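Local structure of putative glycosyl hydrolase (Bacteroides thetaiotaomicron VPI-5482, 3K11) at residues 186-191 / 234-239; 200-205 / 265-270; 271-276 / 329-334. The protein is of unknown function but probably hydrolyses glycosidic bonds, being a putative glycosyl hydrolase of family 88. One frame throughout, in Å; residues are numbered along the deposited sequence.

Overall arrangement
The three contacts pass from the flank of the helical fold to its interior. Contact 1 ties the loop 186-191 to helix 222-240, about 20 Å from the centre of the chain. Contact 2 joins the start of helix 202-217 to that of helix 265-281, and contact 3 joins helix 265-281 to helix 326-342. Contacts 2 and 3 share helix 265-281, with centres about 9 Å apart. Contacts 1 and 2 lie about 13 Å apart and touch through the Arg191–Asp203 salt bridge and through Phe236 on Met204. Along the chain their segments alternate, whereas contact 3 follows both. Contact 1 adds a loop to the flank, while contacts 2 and 3 run through helix 265-281, consistent with the six-hairpin alpha/alpha barrel of this family.

Contact 1: residues 186-191 / 234-239; sequences DGTFAR and LQFADR. With EDO (1,2-ethanediol), chain I.
A mainly polar contact, in which Asp186 and Thr188 meet Gln235 and Arg239, fastens the loop before strand 198-200 to the side of helix 222-240. Arg239 reaches the carboxylate end-on, and both NH2 (2.9 Å) and NH1 (3.1 Å) bind the single oxygen OD2 of Asp186 in a salt bridge. The guanidinium and carboxylate planes stand 73° apart; NH1 meets the syn lone pair, NH2 comes from above the carboxylate plane. The extended Gln235 stacks its amide nearly flat on that carboxylate. Its NE2 serves two acceptors, Asp186 O at 3.0 Å and Thr188 OG1 at 2.9 Å, a task suited to a neutral amide with two N-H groups. Thr188 faces two ways: its methyl CG2, anti to the backbone N, lies over the Phe236 face, 3.7 Å from the ring centroid, in a CH-pi contact. Gly187 fits the bend because its positive phi (98°) would jam a side chain against the preceding carbonyl. Farther along, Arg191 binds an ethanediol molecule and forms a salt bridge with Asp203. The bend at residues 186-188 is held by Asp186 OD1, which accepts from Thr188 OG1 at 2.6 Å and from Thr188 N at 3.0 Å, the latter bond defining an Asx turn.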
loop_
_atom_site.group_PDB
_atom_site.type_symbol
_atom_site.label_atom_id
_atom_site.label_comp_id
_atom_site.label_asym_id
_atom_site.label_seq_id
_atom_site.Cartn_x
_atom_site.Cartn_y
_atom_site.Cartn_z
ATOM N N ASP A 186 -19.260 -16.121 26.267
ATOM C CA ASP A 186 -20.076 -16.661 25.205
ATOM C C ASP A 186 -19.589 -17.996 24.661
ATOM O O ASP A 186 -20.158 -18.506 23.703
ATOM C CB ASP A 186 -20.226 -15.659 24.092
ATOM C CG ASP A 186 -18.985 -15.498 23.262
ATOM O OD1 ASP A 186 -17.930 -16.105 23.537
ATOM O OD2 ASP A 186 -19.084 -14.724 22.312
ATOM N N GLY A 187 -18.553 -18.566 25.263
ATOM C CA GLY A 187 -18.109 -19.919 24.904
ATOM C C GLY A 187 -16.946 -19.932 23.934
ATOM O O GLY A 187 -16.386 -20.980 23.679
ATOM N N THR A 188 -16.599 -18.802 23.341
ATOM C CA THR A 188 -15.492 -18.748 22.369
ATOM C C THR A 188 -14.148 -19.160 23.000
ATOM O O THR A 188 -13.776 -18.678 24.064
ATOM C CB THR A 188 -15.309 -17.343 21.749
ATOM O OG1 THR A 188 -16.573 -16.763 21.390
ATOM C CG2 THR A 188 -14.304 -17.394 20.550
ATOM N N PHE A 189 -13.456 -20.103 22.371
ATOM C CA PHE A 189 -12.124 -20.503 22.870
ATOM C C PHE A 189 -11.252 -19.247 23.006
ATOM O O PHE A 189 -11.124 -18.506 22.057
ATOM C CB PHE A 189 -11.441 -21.478 21.919
ATOM C CG PHE A 189 -12.148 -22.813 21.774
ATOM C CD1 PHE A 189 -12.484 -23.559 22.879
ATOM C CD2 PHE A 189 -12.379 -23.353 20.506
ATOM C CE1 PHE A 189 -13.091 -24.818 22.724
ATOM C CE2 PHE A 189 -12.974 -24.606 20.372
ATOM C CZ PHE A 189 -13.328 -25.305 21.463
ATOM N N ALA A 190 -10.611 -19.067 24.183
ATOM C CA ALA A 190 -9.848 -17.853 24.499
ATOM C C ALA A 190 -8.611 -18.187 25.311
ATOM O O ALA A 190 -8.386 -19.353 25.710
ATOM C CB ALA A 190 -10.734 -16.892 25.294
ATOM N N ARG A 191 -7.803 -17.162 25.541
ATOM C CA ARG A 191 -6.603 -17.253 26.378
ATOM C C ARG A 191 -6.584 -16.103 27.345
ATOM O O ARG A 191 -7.238 -15.085 27.132
ATOM C CB ARG A 191 -5.332 -17.213 25.530
ATOM C CG ARG A 191 -5.324 -18.215 24.413
ATOM C CD ARG A 191 -3.949 -18.436 23.882
ATOM N NE ARG A 191 -4.004 -19.157 22.615
ATOM C CZ ARG A 191 -2.946 -19.437 21.871
ATOM N NH1 ARG A 191 -1.738 -19.086 22.265
ATOM N NH2 ARG A 191 -3.101 -20.063 20.718
ATOM N N LEU A 234 -18.185 -18.498 13.937
ATOM C CA LEU A 234 -18.829 -17.214 13.726
ATOM C C LEU A 234 -18.551 -16.233 14.858
ATOM O O LEU A 234 -18.458 -15.009 14.644
ATOM C CB LEU A 234 -20.324 -17.439 13.560
ATOM C CG LEU A 234 -20.826 -18.233 12.343
ATOM C CD1 LEU A 234 -22.328 -18.429 12.483
ATOM C CD2 LEU A 234 -20.470 -17.538 10.978
ATOM N N GLN A 235 -18.367 -16.745 16.058
ATOM C CA GLN A 235 -18.042 -15.870 17.222
ATOM C C GLN A 235 -16.632 -15.298 17.109
ATOM O O GLN A 235 -16.380 -14.161 17.523
ATOM C CB GLN A 235 -18.280 -16.641 18.539
ATOM C CG GLN A 235 -19.770 -16.736 18.860
ATOM C CD GLN A 235 -20.134 -17.440 20.145
ATOM O OE1 GLN A 235 -21.332 -17.553 20.439
ATOM N NE2 GLN A 235 -19.151 -17.934 20.905
ATOM N N PHE A 236 -15.680 -16.109 16.611
ATOM C CA PHE A 236 -14.352 -15.612 16.257
ATOM C C PHE A 236 -14.478 -14.602 15.110
ATOM O O PHE A 236 -13.967 -13.492 15.172
ATOM C CB PHE A 236 -13.403 -16.730 15.774
ATOM C CG PHE A 236 -12.649 -17.447 16.868
ATOM C CD1 PHE A 236 -11.485 -16.931 17.365
ATOM C CD2 PHE A 236 -13.053 -18.682 17.334
ATOM C CE1 PHE A 236 -10.757 -17.593 18.352
ATOM C CE2 PHE A 236 -12.318 -19.342 18.346
ATOM C CZ PHE A 236 -11.185 -18.788 18.843
ATOM N N ALA A 237 -15.097 -15.012 14.019
ATOM C CA ALA A 237 -15.086 -14.147 12.810
ATOM C C ALA A 237 -15.757 -12.798 13.035
ATOM O O ALA A 237 -15.269 -11.818 12.515
ATOM C CB ALA A 237 -15.669 -14.894 11.567
ATOM N N ASP A 238 -16.833 -12.759 13.831
ATOM C CA ASP A 238 -17.536 -11.498 14.163
ATOM C C ASP A 238 -16.554 -10.456 14.630
ATOM O O ASP A 238 -16.532 -9.305 14.151
ATOM C CB ASP A 238 -18.553 -11.725 15.288
ATOM C CG ASP A 238 -19.336 -10.458 15.646
ATOM O OD1 ASP A 238 -19.884 -9.857 14.693
ATOM O OD2 ASP A 238 -19.352 -10.070 16.845
ATOM N N ARG A 239 -15.697 -10.884 15.535
ATOM C CA ARG A 239 -14.736 -9.986 16.178
ATOM C C ARG A 239 -13.431 -9.762 15.408
ATOM O O ARG A 239 -12.891 -8.675 15.444
ATOM C CB ARG A 239 -14.369 -10.555 17.526
ATOM C CG ARG A 239 -15.579 -10.618 18.447
ATOM C CD ARG A 239 -15.192 -11.341 19.650
ATOM N NE ARG A 239 -16.152 -11.326 20.755
ATOM C CZ ARG A 239 -16.868 -12.376 21.176
ATOM N NH1 ARG A 239 -16.908 -13.532 20.508
ATOM N NH2 ARG A 239 -17.593 -12.232 22.270
HETATM C C1 EDO I . -0.060 -21.167 18.446
HETATM O O1 EDO I . -1.478 -21.050 18.491
HETATM C C2 EDO I . 0.524 -20.025 19.254
HETATM O O2 EDO I . 0.511 -20.432 20.602
#

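Contact 2: residues 200-205 / 265-270; sequences WLDDMF and ARANGW
Phe205 overlaps the six-membered ring of Trp270 in an offset stack, with centroids 4.6 Å apart and planes only 8° from parallel. The pair joins helix 202-217 to helix 265-281, two neighbouring helices of what is consistent with the alpha/alpha barrel of family 88. Phe205 CG lies anti to the backbone N (chi1 -179°), which sends the ring across so that CD2 sits over Trp270 CE3 at 3.6 Å. Arg266 CG covers the opposite face of the indole, so this large flat side chain is sandwiched. The indole edge is polar: NE1 donates to a water at 2.8 Å, which also accepts from Arg266 NE and donates to Asp202 OD2. Asp202 OD1 has its own partner in His250, and an ethanediol about 3 Å from the Asp202 side chain suggests a pocket nearby. A leucine in place of Trp270 would probably cost Phe205 its stacking partner and leave the water without its indole donor. Small Ala267 lets the backbones come close, Ala267 CA lying 5.2 Å from Asp202 CA. Here Leu201 turns CD2 against the helix, 3.7 Å from Ala267 CB and 3.4 Å from Ala267 O.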
loop_
_atom_site.group_PDB
_atom_site.type_symbol
_atom_site.label_atom_id
_atom_site.label_comp_id
_atom_site.label_asym_id
_atom_site.label_seq_id
_atom_site.Cartn_x
_atom_site.Cartn_y
_atom_site.Cartn_z
ATOM N N TRP A 200 -7.035 -15.351 20.054
ATOM C CA TRP A 200 -5.944 -15.568 19.100
ATOM C C TRP A 200 -6.524 -16.137 17.840
ATOM O O TRP A 200 -7.218 -17.159 17.874
ATOM C CB TRP A 200 -4.976 -16.589 19.670
ATOM C CG TRP A 200 -4.111 -16.086 20.764
ATOM C CD1 TRP A 200 -4.495 -15.568 21.975
ATOM C CD2 TRP A 200 -2.699 -16.134 20.770
ATOM N NE1 TRP A 200 -3.391 -15.262 22.720
ATOM C CE2 TRP A 200 -2.269 -15.615 22.019
ATOM C CE3 TRP A 200 -1.745 -16.563 19.836
ATOM C CZ2 TRP A 200 -0.915 -15.537 22.377
ATOM C CZ3 TRP A 200 -0.401 -16.452 20.166
ATOM C CH2 TRP A 200 0.005 -15.969 21.443
ATOM N N LEU A 201 -6.215 -15.518 16.713
ATOM C CA LEU A 201 -6.695 -16.023 15.424
ATOM C C LEU A 201 -6.295 -17.492 15.267
ATOM O O LEU A 201 -7.057 -18.304 14.714
ATOM C CB LEU A 201 -6.127 -15.164 14.290
ATOM C CG LEU A 201 -6.669 -15.417 12.913
ATOM C CD1 LEU A 201 -8.204 -15.259 12.877
ATOM C CD2 LEU A 201 -5.953 -14.472 11.887
ATOM N N ASP A 202 -5.102 -17.860 15.763
ATOM C CA ASP A 202 -4.593 -19.224 15.636
ATOM C C ASP A 202 -5.577 -20.225 16.199
ATOM O O ASP A 202 -5.662 -21.354 15.688
ATOM C CB ASP A 202 -3.274 -19.425 16.408
ATOM C CG ASP A 202 -2.199 -18.374 16.056
ATOM O OD1 ASP A 202 -2.461 -17.192 16.243
ATOM O OD2 ASP A 202 -1.111 -18.725 15.545
ATOM N N ASP A 203 -6.373 -19.822 17.191
ATOM C CA ASP A 203 -7.229 -20.803 17.897
ATOM C C ASP A 203 -8.446 -21.194 17.077
ATOM O O ASP A 203 -9.079 -22.165 17.388
ATOM C CB ASP A 203 -7.652 -20.322 19.258
ATOM C CG ASP A 203 -6.544 -20.414 20.300
ATOM O OD1 ASP A 203 -5.624 -21.252 20.128
ATOM O OD2 ASP A 203 -6.648 -19.705 21.313
HETATM N N MSE A 204 -8.776 -20.440 16.018
HETATM C CA MSE A 204 -9.764 -20.925 15.070
HETATM C C MSE A 204 -9.327 -22.325 14.595
HETATM O O MSE A 204 -10.107 -23.266 14.555
HETATM C CB MSE A 204 -9.922 -19.976 13.891
HETATM C CG MSE A 204 -10.623 -18.685 14.287
HETATM SE SE MSE A 204 -10.996 -17.532 12.797
HETATM C CE MSE A 204 -12.535 -18.463 12.133
ATOM N N PHE A 205 -8.044 -22.459 14.289
ATOM C CA PHE A 205 -7.471 -23.691 13.751
ATOM C C PHE A 205 -7.096 -24.651 14.846
ATOM O O PHE A 205 -7.228 -25.863 14.682
ATOM C CB PHE A 205 -6.277 -23.379 12.860
ATOM C CG PHE A 205 -5.653 -24.592 12.266
ATOM C CD1 PHE A 205 -6.305 -25.317 11.243
ATOM C CD2 PHE A 205 -4.443 -25.039 12.760
ATOM C CE1 PHE A 205 -5.729 -26.471 10.730
ATOM C CE2 PHE A 205 -3.864 -26.210 12.266
ATOM C CZ PHE A 205 -4.503 -26.913 11.241
ATOM N N ALA A 265 0.355 -13.201 8.390
ATOM C CA ALA A 265 0.074 -14.197 7.321
ATOM C C ALA A 265 -0.158 -15.598 7.787
ATOM O O ALA A 265 -1.161 -16.215 7.376
ATOM C CB ALA A 265 1.188 -14.148 6.204
ATOM N N ARG A 266 0.677 -16.140 8.680
ATOM C CA ARG A 266 0.428 -17.526 9.058
ATOM C C ARG A 266 -0.923 -17.688 9.744
ATOM O O ARG A 266 -1.662 -18.578 9.387
ATOM C CB ARG A 266 1.533 -18.113 9.910
ATOM C CG ARG A 266 1.176 -19.552 10.325
ATOM C CD ARG A 266 2.345 -20.428 10.684
ATOM N NE ARG A 266 3.044 -19.984 11.873
ATOM C CZ ARG A 266 4.345 -19.725 11.935
ATOM N NH1 ARG A 266 5.141 -19.849 10.884
ATOM N NH2 ARG A 266 4.865 -19.377 13.115
ATOM N N ALA A 267 -1.273 -16.816 10.676
ATOM C CA ALA A 267 -2.548 -16.952 11.390
ATOM C C ALA A 267 -3.699 -16.706 10.425
ATOM O O ALA A 267 -4.754 -17.311 10.557
ATOM C CB ALA A 267 -2.617 -16.008 12.619
ATOM N N ASN A 268 -3.518 -15.831 9.426
ATOM C CA ASN A 268 -4.531 -15.700 8.393
ATOM C C ASN A 268 -4.647 -16.986 7.614
ATOM O O ASN A 268 -5.754 -17.425 7.292
ATOM C CB ASN A 268 -4.243 -14.501 7.479
ATOM C CG ASN A 268 -4.971 -13.261 7.960
ATOM O OD1 ASN A 268 -6.103 -12.991 7.500
ATOM N ND2 ASN A 268 -4.389 -12.553 8.963
ATOM N N GLY A 269 -3.524 -17.686 7.424
ATOM C CA GLY A 269 -3.567 -19.032 6.857
ATOM C C GLY A 269 -4.359 -19.980 7.743
ATOM O O GLY A 269 -5.208 -20.723 7.263
ATOM N N TRP A 270 -4.117 -19.971 9.034
ATOM C CA TRP A 270 -4.875 -20.829 9.927
ATOM C C TRP A 270 -6.390 -20.584 9.830
ATOM O O TRP A 270 -7.157 -21.513 9.872
ATOM C CB TRP A 270 -4.425 -20.635 11.364
ATOM C CG TRP A 270 -3.036 -21.113 11.694
ATOM C CD1 TRP A 270 -2.171 -20.542 12.621
ATOM C CD2 TRP A 270 -2.339 -22.236 11.146
ATOM N NE1 TRP A 270 -1.016 -21.247 12.648
ATOM C CE2 TRP A 270 -1.084 -22.278 11.753
ATOM C CE3 TRP A 270 -2.653 -23.206 10.199
ATOM C CZ2 TRP A 270 -0.145 -23.234 11.445
ATOM C CZ3 TRP A 270 -1.702 -24.170 9.893
ATOM C CH2 TRP A 270 -0.458 -24.156 10.507
HETATM O O HOH W 1 1.137 -20.402 14.238
#

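Contact 3: residues 271-276 / 329-334; sequences ALLTAC and TAIYVY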
loop_
_atom_site.group_PDB
_atom_site.type_symbol
_atom_site.label_atom_id
_atom_site.label_comp_id
_atom_site.label_asym_id
_atom_site.label_seq_id
_atom_site.Cartn_x
_atom_site.Cartn_y
_atom_site.Cartn_z
ATOM N N ALA A 271 -6.818 -19.339 9.659
ATOM C CA ALA A 271 -8.242 -18.989 9.555
ATOM C C ALA A 271 -8.808 -19.507 8.228
ATOM O O ALA A 271 -9.948 -19.979 8.159
ATOM C CB ALA A 271 -8.430 -17.461 9.607
ATOM N N LEU A 272 -8.023 -19.403 7.163
ATOM C CA LEU A 272 -8.453 -19.905 5.836
ATOM C C LEU A 272 -8.569 -21.419 5.859
ATOM O O LEU A 272 -9.530 -22.005 5.329
ATOM C CB LEU A 272 -7.458 -19.430 4.756
ATOM C CG LEU A 272 -7.984 -19.417 3.292
ATOM C CD1 LEU A 272 -9.193 -18.450 3.086
ATOM C CD2 LEU A 272 -6.837 -19.104 2.326
ATOM N N LEU A 273 -7.593 -22.047 6.520
ATOM C CA LEU A 273 -7.551 -23.512 6.663
ATOM C C LEU A 273 -8.679 -24.003 7.538
ATOM O O LEU A 273 -9.256 -25.069 7.269
ATOM C CB LEU A 273 -6.157 -23.954 7.168
ATOM C CG LEU A 273 -5.827 -25.435 7.302
ATOM C CD1 LEU A 273 -6.226 -26.257 6.137
ATOM C CD2 LEU A 273 -4.328 -25.605 7.592
ATOM N N THR A 274 -9.004 -23.261 8.587
ATOM C CA THR A 274 -10.161 -23.610 9.429
ATOM C C THR A 274 -11.449 -23.656 8.629
ATOM O O THR A 274 -12.251 -24.592 8.741
ATOM C CB THR A 274 -10.339 -22.583 10.556
ATOM O OG1 THR A 274 -9.169 -22.617 11.370
ATOM C CG2 THR A 274 -11.535 -22.929 11.435
ATOM N N ALA A 275 -11.669 -22.641 7.798
ATOM C CA ALA A 275 -12.847 -22.638 6.923
ATOM C C ALA A 275 -12.865 -23.873 6.028
ATOM O O ALA A 275 -13.903 -24.498 5.860
ATOM C CB ALA A 275 -12.873 -21.352 6.111
ATOM N N CYS A 276 -11.718 -24.250 5.437
ATOM C CA CYS A 276 -11.643 -25.480 4.638
ATOM C C CYS A 276 -11.943 -26.720 5.459
ATOM O O CYS A 276 -12.708 -27.553 5.013
ATOM C CB CYS A 276 -10.256 -25.629 3.989
ATOM S SG CYS A 276 -9.902 -24.390 2.709
ATOM N N THR A 329 2.339 -18.895 2.831
ATOM C CA THR A 329 2.201 -19.065 1.399
ATOM C C THR A 329 1.749 -20.464 1.065
ATOM O O THR A 329 0.794 -20.653 0.277
ATOM C CB THR A 329 3.519 -18.719 0.667
ATOM O OG1 THR A 329 3.848 -17.340 0.917
ATOM C CG2 THR A 329 3.392 -18.958 -0.838
ATOM N N ALA A 330 2.370 -21.451 1.708
ATOM C CA ALA A 330 1.987 -22.849 1.478
ATOM C C ALA A 330 0.533 -23.127 1.901
ATOM O O ALA A 330 -0.209 -23.842 1.208
ATOM C CB ALA A 330 2.957 -23.821 2.232
ATOM N N ILE A 331 0.168 -22.650 3.080
ATOM C CA ILE A 331 -1.201 -22.777 3.565
ATOM C C ILE A 331 -2.197 -22.192 2.529
ATOM O O ILE A 331 -3.194 -22.865 2.191
ATOM C CB ILE A 331 -1.447 -22.108 4.930
ATOM C CG1 ILE A 331 -0.619 -22.763 6.061
ATOM C CG2 ILE A 331 -2.959 -22.156 5.273
ATOM C CD1 ILE A 331 -0.466 -21.847 7.344
ATOM N N TYR A 332 -1.943 -20.992 2.026
ATOM C CA TYR A 332 -2.835 -20.401 1.041
ATOM C C TYR A 332 -2.931 -21.233 -0.210
ATOM O O TYR A 332 -4.021 -21.393 -0.786
ATOM C CB TYR A 332 -2.441 -18.997 0.658
ATOM C CG TYR A 332 -2.383 -18.042 1.846
ATOM C CD1 TYR A 332 -3.341 -18.074 2.855
ATOM C CD2 TYR A 332 -1.416 -17.070 1.920
ATOM C CE1 TYR A 332 -3.282 -17.181 3.925
ATOM C CE2 TYR A 332 -1.354 -16.166 2.997
ATOM C CZ TYR A 332 -2.279 -16.247 3.993
ATOM O OH TYR A 332 -2.217 -15.388 5.083
ATOM N N VAL A 333 -1.801 -21.731 -0.671
ATOM C CA VAL A 333 -1.812 -22.607 -1.877
ATOM C C VAL A 333 -2.721 -23.825 -1.630
ATOM O O VAL A 333 -3.513 -24.188 -2.495
ATOM C CB VAL A 333 -0.382 -23.054 -2.272
ATOM C CG1 VAL A 333 -0.386 -24.157 -3.363
ATOM C CG2 VAL A 333 0.447 -21.812 -2.763
ATOM N N TYR A 334 -2.569 -24.469 -0.481
ATOM C CA TYR A 334 -3.428 -25.599 -0.160
ATOM C C TYR A 334 -4.884 -25.152 -0.202
ATOM O O TYR A 334 -5.729 -25.822 -0.792
ATOM C CB TYR A 334 -3.154 -26.233 1.213
ATOM C CG TYR A 334 -4.331 -27.105 1.609
ATOM C CD1 TYR A 334 -4.526 -28.351 1.019
ATOM C CD2 TYR A 334 -5.297 -26.664 2.513
ATOM C CE1 TYR A 334 -5.631 -29.111 1.336
ATOM C CE2 TYR A 334 -6.440 -27.430 2.812
ATOM C CZ TYR A 334 -6.579 -28.653 2.221
ATOM O OH TYR A 334 -7.661 -29.454 2.509
#
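Side chains laid against tyrosine rings make up the first kind of interaction between helix 265-281 and helix 326-342. Leu273 CD1 lies 3.5 Å from Tyr334 CE2, the two side chains crossing at about a right angle. Both have CG anti to the backbone N (chi1 -176° for Leu273 and 164° for Tyr334), and each thereby reaches toward the facing helix. Cys276 meets the same ring more loosely, its CB 4.4 Å from Tyr334 CE2, a small side chain that accommodates the broad ring. One residue back from Leu273, Leu272 places CD2 at 3.7 Å from Tyr332 CD1, again with the side chains nearly perpendicular. In both leucine pairs the methyl approaches its ring obliquely. Leucine suits these positions because its branched end can fit beside a ring that a neighbouring aromatic also holds: Trp313 meets Tyr332 edge-to-face, and Trp405 packs on Tyr334.

The two segments run in nearly the same direction, at 27° with a closest axis approach of 9.5 Å. This is consistent with successive helices of one layer of an alpha/alpha barrel; helix 289-304, which lies between them in the chain and probably runs back, packs on Leu272 and Ala275.

Aliphatic packing is the second kind. Ile331 directs CG2, the branch anti to its backbone N, at Leu273 CB, 4.1 Å away, and this beta-branched residue fills the middle of the interface between the two tyrosines.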